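Local coordinates for Endonuclease/exonuclease/phosphatase domain-containing protein (Enterococcus faecalis, PDB 3L1W) that is of unknown function but belongs to the endonuclease/exonuclease/phosphatase family and may act as a 3'-5' RNA exonuclease, at residues 5-10 with 240-245; 226-231 with 244-249; 59-64 with 111-116. All blocks are in the same frame, centred on the assembly; numbering follows the deposited sequence. Where two conformers were deposited one is given.

Contact 1: 5-10 with 240-245; sequences TYNVRV and SDHFPL
The Tyr6 ring lies between Pro244 and Val8: Pro244 CG rides over its centre, 3.4 Å above the plane, while Val8 CG1 touches the opposite face nearer the rim. At the edge, close to the ring plane, His242 O comes within 3.4 Å of Tyr6 CE1. The imidazole of His242 takes Asn7 CB over the middle of one face, and Asp241 OD1 sits at its edge. With CG anti to the backbone N (chi1 179°), Asn7 lays its amide on this ring almost parallel, the planes 11° apart. The two nitrogens, Asn7 ND2 and His242 NE2, are 3.3 Å apart but badly angled for a hydrogen bond: ND2 serves Asp166 and Glu43 instead, and His242 ND1 is bonded to Asp215. Asn7 OD1 accepts from Arg9 N (3.0 Å), an Asx turn at the end of strand 2-7. Asn7, at the end of a central strand, thus meets the SDHFP sequence, a signature of the DNase I-like superfamily; its aspartate and histidine belong to the active site in relatives, and Asn7, Asp241 and His242 are probably part of it here. Ser240 OG donates to a lone pair of Asn7 O, in the carbonyl plane, at 2.6 Å. A water links Tyr6 OH, Ser240 N and His242 O, and another joins Asn7 OD1 to Asp241 OD1. Arg9 NH1 and Asp241 OD2 form only a long salt bridge (4.0 Å), without a directed N-H; Arg9 NE pairs with Asp15. Farther back, Thr5 and Leu245 exchange two backbone hydrogen bonds, Thr5 N to Leu245 O measuring 2.8 Å.

Contact 2: 226-231 with 244-249; sequences QTASLT and PLEAEV. With FMT (formic acid), chain T.
Glu246 faces Ala228 as a hydrogen-bonded antiparallel pair, and its CB leaves on the side of the sheet that also carries Gln226 and Glu248. Placed between the backbone N and the carbonyl carbon (chi1 71°), its CG packs 3.9 Å from Ala228 CB. The chain then runs extended to a buried carboxylate. Its OE1 passes 3.7 Å from Leu230 CD1 and accepts from the indole of Trp36; its OE2 forms a salt bridge with Lys2 and accepts from a water, whose oxygen is 2.7 Å away and which also donates to Gln226 OE1. Several partners thus grip the carboxylate, which probably stabilises its negative charge. A second water joins Gln226 NE2 to Glu248 OE1. Between the backbones, Glu246 N bonds to Ala228 O at 2.8 Å, and Ala228 N returns a bond to Glu246 O. On the other face Thr227 CG2 meets Ala247 CB at 3.9 Å, and Leu245 CD1 leans to 3.4 Å from Ala228 O. Past the strand ends, Leu230 N still bonds to Pro244 O, and the Leu230 side chain crosses the proline at about a right angle, CD1 4.0 Å from Pro244 CB. Strand 245-251 is flanked by strands 2-7 and 222-229, and strand 191-193 lies beyond the latter; Phe33 of the second subunit packs on Gln226, Ala228 and Glu246.

Contact 3: 59-64 with 111-116; sequences TCLSAE and IALWGL. With EDO (1,2-ethanediol), chain K.
Leu61 and Leu113 reach each other with matching torsions: in both, CG stands anti to the backbone N (chi1 165° and 173°), sending each isobutyl group out from its strand toward the other. The two side chains slide past one another in opposite directions. Leu61 CD2 touches Leu113 CD1 at 3.9 Å, and the second branch of Leu113, CD2, goes on to Leu61 O at 3.7 Å and to the backbone CA of Ser62. Leu61 CD2 also grazes Trp114 O, which is hydrogen-bonded to Thr88. Ile111 uses a different conformation, with CG1 between its own backbone N and carbonyl carbon, and its CD1 is thereby carried up to Ala63, 3.9 Å from Ala63 CB and 3.6 Å from Ala63 O. Ala63 CB, short as it is, meets both large side chains, since Leu113 CD1 lies 4.0 Å away from it. The side chains meet by apolar packing, and their methyls also touch backbone carbonyls; no hydrogen bond crosses between the segments, and the strand axes stay 7.8 Å apart at their closest. They run nearly antiparallel, at 163°, but belong to different sheets, so the contact is a face-to-face one between the two sheets at the core of the DNase I-like alpha/beta sandwich. Trp114 points to the far side of its strand, where NE1 gives a nearly straight hydrogen bond of 2.9 Å to O2 of an ethanediol, probably from the crystallisation liquor; the oxygen lies at the ring edge, in its plane. Strand 59-64 is an edge strand of the seven-strand sheet within this chain, bonded to strand 73-78 and backed by helix 46-55, which receives Cys60 and Ser62. Strand 111-119 runs between strands 83-92 and 126-132 of the other sheet, and Thr88, Tyr90 and Trp92 of strand 83-92 add to the packing around Leu61, Ala63 and Ile111.

All three contacts reach one seven-strand sheet. Contacts 1 and 2 share Pro244 and Leu245; strand 245-251 pairs with strand 2-7 on one edge and strand 222-229 on the other. Their centres are 12 Å apart, and Phe243 CB of contact 1 packs 3.3 Å from Leu230 O of contact 2. Contact 3 lies at the 59-64 edge, where it faces the second sheet, its centre 16 Å from contact 1 and 21 Å from contact 2, touching neither. Contact 1 lines the probable active site, with Glu43, Asp166 and Asp215 as further neighbours, whereas the formic acid bound by Thr231 and by Ser233 of the second subunit, probably from the crystallisation liquor, lies between the subunits.

Contact 1: 5-10 with 240-245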
loop_
_atom_site.group_PDB
_atom_site.type_symbol
_atom_site.label_atom_id
_atom_site.label_comp_id
_atom_site.label_asym_id
_atom_site.label_seq_id
_atom_site.Cartn_x
_atom_site.Cartn_y
_atom_site.Cartn_z
ATOM N N THR A 5 -1.984 -11.948 5.880
ATOM C CA THR A 5 -2.341 -13.263 5.380
ATOM C C THR A 5 -2.800 -13.089 3.931
ATOM O O THR A 5 -3.427 -12.091 3.582
ATOM C CB THR A 5 -3.413 -13.951 6.260
ATOM O OG1 THR A 5 -3.776 -15.216 5.687
ATOM C CG2 THR A 5 -4.665 -13.081 6.394
ATOM N N TYR A 6 -2.469 -14.053 3.081
ATOM C CA TYR A 6 -2.766 -13.915 1.656
ATOM C C TYR A 6 -2.962 -15.298 1.056
ATOM O O TYR A 6 -2.025 -16.112 1.013
ATOM C CB TYR A 6 -1.596 -13.196 0.977
ATOM C CG TYR A 6 -1.819 -12.684 -0.437
ATOM C CD1 TYR A 6 -3.100 -12.542 -0.975
ATOM C CD2 TYR A 6 -0.731 -12.313 -1.229
ATOM C CE1 TYR A 6 -3.282 -12.045 -2.262
ATOM C CE2 TYR A 6 -0.906 -11.818 -2.504
ATOM C CZ TYR A 6 -2.175 -11.688 -3.023
ATOM O OH TYR A 6 -2.317 -11.199 -4.311
ATOM N N ASN A 7 -4.188 -15.574 0.630
ATOM C CA ASN A 7 -4.477 -16.770 -0.131
ATOM C C ASN A 7 -4.168 -16.428 -1.577
ATOM O O ASN A 7 -4.855 -15.588 -2.179
ATOM C CB ASN A 7 -5.951 -17.161 0.047
ATOM C CG ASN A 7 -6.330 -18.404 -0.739
ATOM O OD1 ASN A 7 -5.847 -18.630 -1.844
ATOM N ND2 ASN A 7 -7.210 -19.217 -0.170
ATOM N N VAL A 8 -3.124 -17.063 -2.123
ATOM C CA VAL A 8 -2.591 -16.650 -3.420
ATOM C C VAL A 8 -3.171 -17.390 -4.608
ATOM O O VAL A 8 -2.733 -17.156 -5.740
ATOM C CB VAL A 8 -1.038 -16.712 -3.462
ATOM C CG1 VAL A 8 -0.440 -15.781 -2.406
ATOM C CG2 VAL A 8 -0.536 -18.155 -3.305
ATOM N N ARG A 9 -4.165 -18.249 -4.343
ATOM C CA ARG A 9 -4.850 -19.073 -5.356
ATOM C C ARG A 9 -3.985 -20.202 -5.923
ATOM O O ARG A 9 -2.947 -19.971 -6.560
ATOM C CB ARG A 9 -5.452 -18.206 -6.476
ATOM C CG ARG A 9 -6.023 -18.994 -7.665
ATOM C CD ARG A 9 -7.285 -19.781 -7.329
ATOM N NE ARG A 9 -7.913 -20.254 -8.569
ATOM C CZ ARG A 9 -9.009 -20.999 -8.625
ATOM N NH1 ARG A 9 -9.619 -21.373 -7.510
ATOM N NH2 ARG A 9 -9.500 -21.370 -9.811
ATOM N N VAL A 10 -4.428 -21.429 -5.689
ATOM C CA VAL A 10 -3.670 -22.606 -6.089
ATOM C C VAL A 10 -3.450 -22.580 -7.606
ATOM O O VAL A 10 -4.309 -22.124 -8.358
ATOM C CB VAL A 10 -4.398 -23.906 -5.657
ATOM C CG1 VAL A 10 -5.657 -24.126 -6.486
ATOM C CG2 VAL A 10 -3.472 -25.110 -5.757
ATOM N N SER A 240 -4.483 -12.273 -7.116
ATOM C CA SER A 240 -5.134 -13.473 -6.591
ATOM C C SER A 240 -6.632 -13.209 -6.552
ATOM O O SER A 240 -7.056 -12.054 -6.733
ATOM C CB SER A 240 -4.647 -13.801 -5.174
ATOM O OG SER A 240 -5.354 -14.939 -4.671
ATOM N N ASP A 241 -7.435 -14.253 -6.322
ATOM C CA ASP A 241 -8.875 -14.052 -6.165
ATOM C C ASP A 241 -9.255 -13.654 -4.739
ATOM O O ASP A 241 -10.432 -13.432 -4.440
ATOM C CB ASP A 241 -9.712 -15.247 -6.681
ATOM C CG ASP A 241 -9.341 -16.578 -6.030
ATOM O OD1 ASP A 241 -8.397 -16.644 -5.216
ATOM O OD2 ASP A 241 -10.015 -17.579 -6.362
ATOM N N HIS A 242 -8.247 -13.561 -3.866
ATOM C CA HIS A 242 -8.398 -12.894 -2.571
ATOM C C HIS A 242 -7.559 -11.626 -2.551
ATOM O O HIS A 242 -6.516 -11.561 -3.202
ATOM C CB HIS A 242 -7.852 -13.766 -1.440
ATOM C CG HIS A 242 -8.575 -15.058 -1.245
ATOM N ND1 HIS A 242 -9.169 -15.402 -0.047
ATOM C CD2 HIS A 242 -8.743 -16.118 -2.069
ATOM C CE1 HIS A 242 -9.707 -16.605 -0.158
ATOM N NE2 HIS A 242 -9.450 -17.066 -1.370
ATOM N N PHE A 243 -7.977 -10.645 -1.763
ATOM C CA PHE A 243 -7.073 -9.550 -1.391
ATOM C C PHE A 243 -6.228 -10.012 -0.212
ATOM O O PHE A 243 -6.719 -10.732 0.656
ATOM C CB PHE A 243 -7.863 -8.325 -0.915
ATOM C CG PHE A 243 -8.753 -7.722 -1.959
ATOM C CD1 PHE A 243 -8.294 -7.548 -3.253
ATOM C CD2 PHE A 243 -10.039 -7.295 -1.636
ATOM C CE1 PHE A 243 -9.110 -6.968 -4.224
ATOM C CE2 PHE A 243 -10.858 -6.706 -2.597
ATOM C CZ PHE A 243 -10.396 -6.546 -3.891
ATOM N N PRO A 244 -4.957 -9.576 -0.153
ATOM C CA PRO A 244 -4.234 -9.731 1.113
ATOM C C PRO A 244 -4.943 -8.960 2.222
ATOM O O PRO A 244 -5.584 -7.916 1.984
ATOM C CB PRO A 244 -2.869 -9.069 0.836
ATOM C CG PRO A 244 -2.764 -8.992 -0.668
ATOM C CD PRO A 244 -4.172 -8.863 -1.170
ATOM N N LEU A 245 -4.801 -9.462 3.441
ATOM C CA LEU A 245 -5.343 -8.811 4.619
ATOM C C LEU A 245 -4.155 -8.562 5.519
ATOM O O LEU A 245 -3.392 -9.488 5.806
ATOM C CB LEU A 245 -6.340 -9.749 5.318
ATOM C CG LEU A 245 -6.944 -9.336 6.656
ATOM C CD1 LEU A 245 -7.672 -8.003 6.531
ATOM C CD2 LEU A 245 -7.904 -10.443 7.148
HETATM O O HOH W 1 -4.783 -10.077 -4.842
HETATM O O HOH W 2 -6.048 -13.473 1.401
HETATM O O HOH W 3 -8.004 -18.890 -3.817
#

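Contact 2: 226-231 with 244-249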
loop_
_atom_site.group_PDB
_atom_site.type_symbol
_atom_site.label_atom_id
_atom_site.label_comp_id
_atom_site.label_asym_id
_atom_site.label_seq_id
_atom_site.Cartn_x
_atom_site.Cartn_y
_atom_site.Cartn_z
ATOM N N GLN A 226 -4.103 -0.987 13.460
ATOM C CA GLN A 226 -4.901 -0.826 12.260
ATOM C C GLN A 226 -4.887 -2.104 11.434
ATOM O O GLN A 226 -4.083 -3.011 11.666
ATOM C CB GLN A 226 -4.391 0.334 11.424
ATOM C CG GLN A 226 -2.973 0.158 10.955
ATOM C CD GLN A 226 -2.585 1.210 9.943
ATOM O OE1 GLN A 226 -2.611 0.960 8.739
ATOM N NE2 GLN A 226 -2.232 2.396 10.424
ATOM N N THR A 227 -5.846 -2.196 10.525
ATOM C CA THR A 227 -5.938 -3.334 9.626
ATOM C C THR A 227 -6.251 -2.798 8.237
ATOM O O THR A 227 -6.698 -1.660 8.097
ATOM C CB THR A 227 -7.039 -4.329 10.050
ATOM O OG1 THR A 227 -8.287 -3.637 10.175
ATOM C CG2 THR A 227 -6.699 -4.977 11.401
ATOM N N ALA A 228 -6.006 -3.614 7.217
ATOM C CA ALA A 228 -6.344 -3.226 5.844
ATOM C C ALA A 228 -6.554 -4.430 4.944
ATOM O O ALA A 228 -5.919 -5.472 5.120
ATOM C CB ALA A 228 -5.253 -2.322 5.254
ATOM N N SER A 229 -7.448 -4.277 3.971
ATOM C CA SER A 229 -7.561 -5.223 2.863
ATOM C C SER A 229 -6.938 -4.528 1.659
ATOM O O SER A 229 -7.336 -3.411 1.319
ATOM C CB SER A 229 -9.023 -5.551 2.569
ATOM O OG SER A 229 -9.600 -6.302 3.628
ATOM N N LEU A 230 -5.976 -5.180 1.009
ATOM C CA LEU A 230 -5.160 -4.514 -0.011
ATOM C C LEU A 230 -5.686 -4.800 -1.418
ATOM O O LEU A 230 -5.753 -5.946 -1.839
ATOM C CB LEU A 230 -3.704 -4.986 0.114
ATOM C CG LEU A 230 -3.121 -4.784 1.520
ATOM C CD1 LEU A 230 -1.707 -5.337 1.612
ATOM C CD2 LEU A 230 -3.142 -3.293 1.900
ATOM N N THR A 231 -6.074 -3.748 -2.137
ATOM C CA THR A 231 -6.732 -3.908 -3.439
ATOM C C THR A 231 -5.786 -3.746 -4.627
ATOM O O THR A 231 -6.221 -3.444 -5.743
ATOM C CB THR A 231 -7.940 -2.934 -3.592
ATOM O OG1 THR A 231 -7.482 -1.582 -3.527
ATOM C CG2 THR A 231 -8.962 -3.170 -2.467
ATOM N N PRO A 244 -4.957 -9.576 -0.153
ATOM C CA PRO A 244 -4.234 -9.731 1.113
ATOM C C PRO A 244 -4.943 -8.960 2.222
ATOM O O PRO A 244 -5.584 -7.916 1.984
ATOM C CB PRO A 244 -2.869 -9.069 0.836
ATOM C CG PRO A 244 -2.764 -8.992 -0.668
ATOM C CD PRO A 244 -4.172 -8.863 -1.170
ATOM N N LEU A 245 -4.801 -9.462 3.441
ATOM C CA LEU A 245 -5.343 -8.811 4.619
ATOM C C LEU A 245 -4.155 -8.562 5.519
ATOM O O LEU A 245 -3.392 -9.488 5.806
ATOM C CB LEU A 245 -6.340 -9.749 5.318
ATOM C CG LEU A 245 -6.944 -9.336 6.656
ATOM C CD1 LEU A 245 -7.672 -8.003 6.531
ATOM C CD2 LEU A 245 -7.904 -10.443 7.148
ATOM N N GLU A 246 -3.973 -7.321 5.944
ATOM C CA GLU A 246 -2.864 -7.008 6.829
ATOM C C GLU A 246 -3.296 -6.377 8.151
ATOM O O GLU A 246 -4.414 -5.868 8.280
ATOM C CB GLU A 246 -1.828 -6.138 6.112
ATOM C CG GLU A 246 -2.270 -4.714 5.850
ATOM C CD GLU A 246 -1.092 -3.793 5.532
ATOM O OE1 GLU A 246 -0.193 -4.188 4.757
ATOM O OE2 GLU A 246 -1.060 -2.670 6.069
ATOM N N ALA A 247 -2.427 -6.476 9.149
ATOM C CA ALA A 247 -2.651 -5.816 10.429
ATOM C C ALA A 247 -1.347 -5.228 10.933
ATOM O O ALA A 247 -0.264 -5.734 10.644
ATOM C CB ALA A 247 -3.214 -6.799 11.458
ATOM N N GLU A 248 -1.455 -4.146 11.687
ATOM C CA GLU A 248 -0.332 -3.651 12.463
ATOM C C GLU A 248 -0.639 -3.930 13.935
ATOM O O GLU A 248 -1.697 -3.543 14.438
ATOM C CB GLU A 248 -0.121 -2.159 12.223
ATOM C CG GLU A 248 1.168 -1.662 12.833
ATOM C CD GLU A 248 1.354 -0.167 12.710
ATOM O OE1 GLU A 248 0.565 0.481 11.994
ATOM O OE2 GLU A 248 2.297 0.354 13.338
ATOM N N VAL A 249 0.275 -4.629 14.608
ATOM C CA VAL A 249 0.058 -5.061 15.985
ATOM C C VAL A 249 1.256 -4.720 16.872
ATOM O O VAL A 249 2.367 -4.519 16.390
ATOM C CB VAL A 249 -0.206 -6.590 16.084
ATOM C CG1 VAL A 249 -1.486 -6.982 15.345
ATOM C CG2 VAL A 249 0.967 -7.374 15.537
HETATM C C FMT T . -8.182 0.894 -0.868
HETATM O O1 FMT T . -9.223 1.122 -0.250
HETATM O O2 FMT T . -8.122 0.275 -1.935
HETATM O O HOH W 4 -2.383 -2.149 8.394
HETATM O O HOH W 5 -0.671 2.863 12.825
#

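Contact 3: 59-64 with 111-116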
loop_
_atom_site.group_PDB
_atom_site.type_symbol
_atom_site.label_atom_id
_atom_site.label_comp_id
_atom_site.label_asym_id
_atom_site.label_seq_id
_atom_site.Cartn_x
_atom_site.Cartn_y
_atom_site.Cartn_z
ATOM N N THR A 59 12.204 -15.334 3.939
ATOM C CA THR A 59 12.443 -16.721 4.320
ATOM C C THR A 59 11.090 -17.416 4.288
ATOM O O THR A 59 10.076 -16.813 4.637
ATOM C CB THR A 59 13.072 -16.792 5.721
ATOM O OG1 THR A 59 14.334 -16.115 5.694
ATOM C CG2 THR A 59 13.314 -18.243 6.140
ATOM N N CYS A 60 11.075 -18.668 3.836
ATOM C CA CYS A 60 9.841 -19.416 3.633
ATOM C C CYS A 60 9.822 -20.717 4.417
ATOM O O CYS A 60 10.636 -21.607 4.176
ATOM C CB CYS A 60 9.674 -19.742 2.149
ATOM S SG CYS A 60 8.160 -20.644 1.763
ATOM N N LEU A 61 8.890 -20.805 5.359
ATOM C CA LEU A 61 8.555 -22.044 6.037
ATOM C C LEU A 61 7.356 -22.622 5.305
ATOM O O LEU A 61 6.403 -21.907 5.020
ATOM C CB LEU A 61 8.151 -21.728 7.473
ATOM C CG LEU A 61 7.429 -22.827 8.244
ATOM C CD1 LEU A 61 8.398 -23.958 8.583
ATOM C CD2 LEU A 61 6.819 -22.236 9.510
ATOM N N SER A 62 7.384 -23.912 4.989
ATOM C CA SER A 62 6.245 -24.490 4.283
ATOM C C SER A 62 5.986 -25.936 4.665
ATOM O O SER A 62 6.844 -26.605 5.230
ATOM C CB SER A 62 6.415 -24.392 2.764
ATOM O OG SER A 62 7.430 -25.269 2.305
ATOM N N ALA A 63 4.781 -26.397 4.345
ATOM C CA ALA A 63 4.381 -27.784 4.571
ATOM C C ALA A 63 3.218 -28.042 3.638
ATOM O O ALA A 63 2.556 -27.102 3.200
ATOM C CB ALA A 63 3.966 -27.993 6.016
ATOM N N GLU A 64 2.973 -29.298 3.293
ATOM C CA GLU A 64 1.880 -29.575 2.366
ATOM C C GLU A 64 0.998 -30.714 2.858
ATOM O O GLU A 64 1.390 -31.469 3.744
ATOM C CB GLU A 64 2.386 -29.769 0.932
ATOM C CG GLU A 64 3.480 -30.799 0.787
ATOM C CD GLU A 64 2.963 -32.204 0.968
ATOM O OE1 GLU A 64 1.991 -32.563 0.271
ATOM O OE2 GLU A 64 3.529 -32.941 1.802
ATOM N N ILE A 111 -4.158 -29.182 6.497
ATOM C CA ILE A 111 -3.164 -29.038 7.542
ATOM C C ILE A 111 -3.228 -27.656 8.161
ATOM O O ILE A 111 -3.801 -26.721 7.594
ATOM C CB ILE A 111 -1.734 -29.276 7.024
ATOM C CG1 ILE A 111 -1.389 -28.278 5.918
ATOM C CG2 ILE A 111 -1.572 -30.725 6.536
ATOM C CD1 ILE A 111 0.112 -28.114 5.706
ATOM N N ALA A 112 -2.654 -27.543 9.347
ATOM C CA ALA A 112 -2.302 -26.242 9.887
ATOM C C ALA A 112 -0.795 -26.190 9.997
ATOM O O ALA A 112 -0.142 -27.186 10.325
ATOM C CB ALA A 112 -2.950 -26.012 11.243
ATOM N N LEU A 113 -0.248 -25.014 9.714
ATOM C CA LEU A 113 1.186 -24.779 9.790
ATOM C C LEU A 113 1.380 -23.694 10.835
ATOM O O LEU A 113 0.734 -22.650 10.771
ATOM C CB LEU A 113 1.705 -24.290 8.429
ATOM C CG LEU A 113 3.169 -23.834 8.337
ATOM C CD1 LEU A 113 4.128 -24.968 8.701
ATOM C CD2 LEU A 113 3.513 -23.237 6.957
ATOM N N TRP A 114 2.263 -23.926 11.800
ATOM C CA TRP A 114 2.487 -22.923 12.836
ATOM C C TRP A 114 3.975 -22.635 13.037
ATOM O O TRP A 114 4.848 -23.429 12.646
ATOM C CB TRP A 114 1.830 -23.370 14.153
ATOM C CG TRP A 114 2.409 -24.659 14.671
ATOM C CD1 TRP A 114 1.964 -25.924 14.412
ATOM C CD2 TRP A 114 3.554 -24.804 15.522
ATOM N NE1 TRP A 114 2.765 -26.846 15.045
ATOM C CE2 TRP A 114 3.744 -26.181 15.736
ATOM C CE3 TRP A 114 4.438 -23.898 16.117
ATOM C CZ2 TRP A 114 4.782 -26.678 16.527
ATOM C CZ3 TRP A 114 5.464 -24.389 16.899
ATOM C CH2 TRP A 114 5.629 -25.767 17.101
ATOM N N GLY A 115 4.253 -21.484 13.638
ATOM C CA GLY A 115 5.610 -21.116 14.001
ATOM C C GLY A 115 5.625 -20.338 15.298
ATOM O O GLY A 115 4.717 -19.541 15.573
ATOM N N LEU A 116 6.646 -20.590 16.110
ATOM C CA LEU A 116 6.897 -19.787 17.295
ATOM C C LEU A 116 8.012 -18.829 16.916
ATOM O O LEU A 116 9.085 -19.255 16.476
ATOM C CB LEU A 116 7.314 -20.675 18.471
ATOM C CG LEU A 116 7.352 -19.988 19.838
ATOM C CD1 LEU A 116 5.942 -19.580 20.275
ATOM C CD2 LEU A 116 8.003 -20.896 20.876
HETATM C C1 EDO K . 1.821 -30.662 17.228
HETATM O O1 EDO K . 1.901 -30.020 18.510
HETATM C C2 EDO K . 1.743 -29.594 16.146
HETATM O O2 EDO K . 2.755 -29.779 15.150
#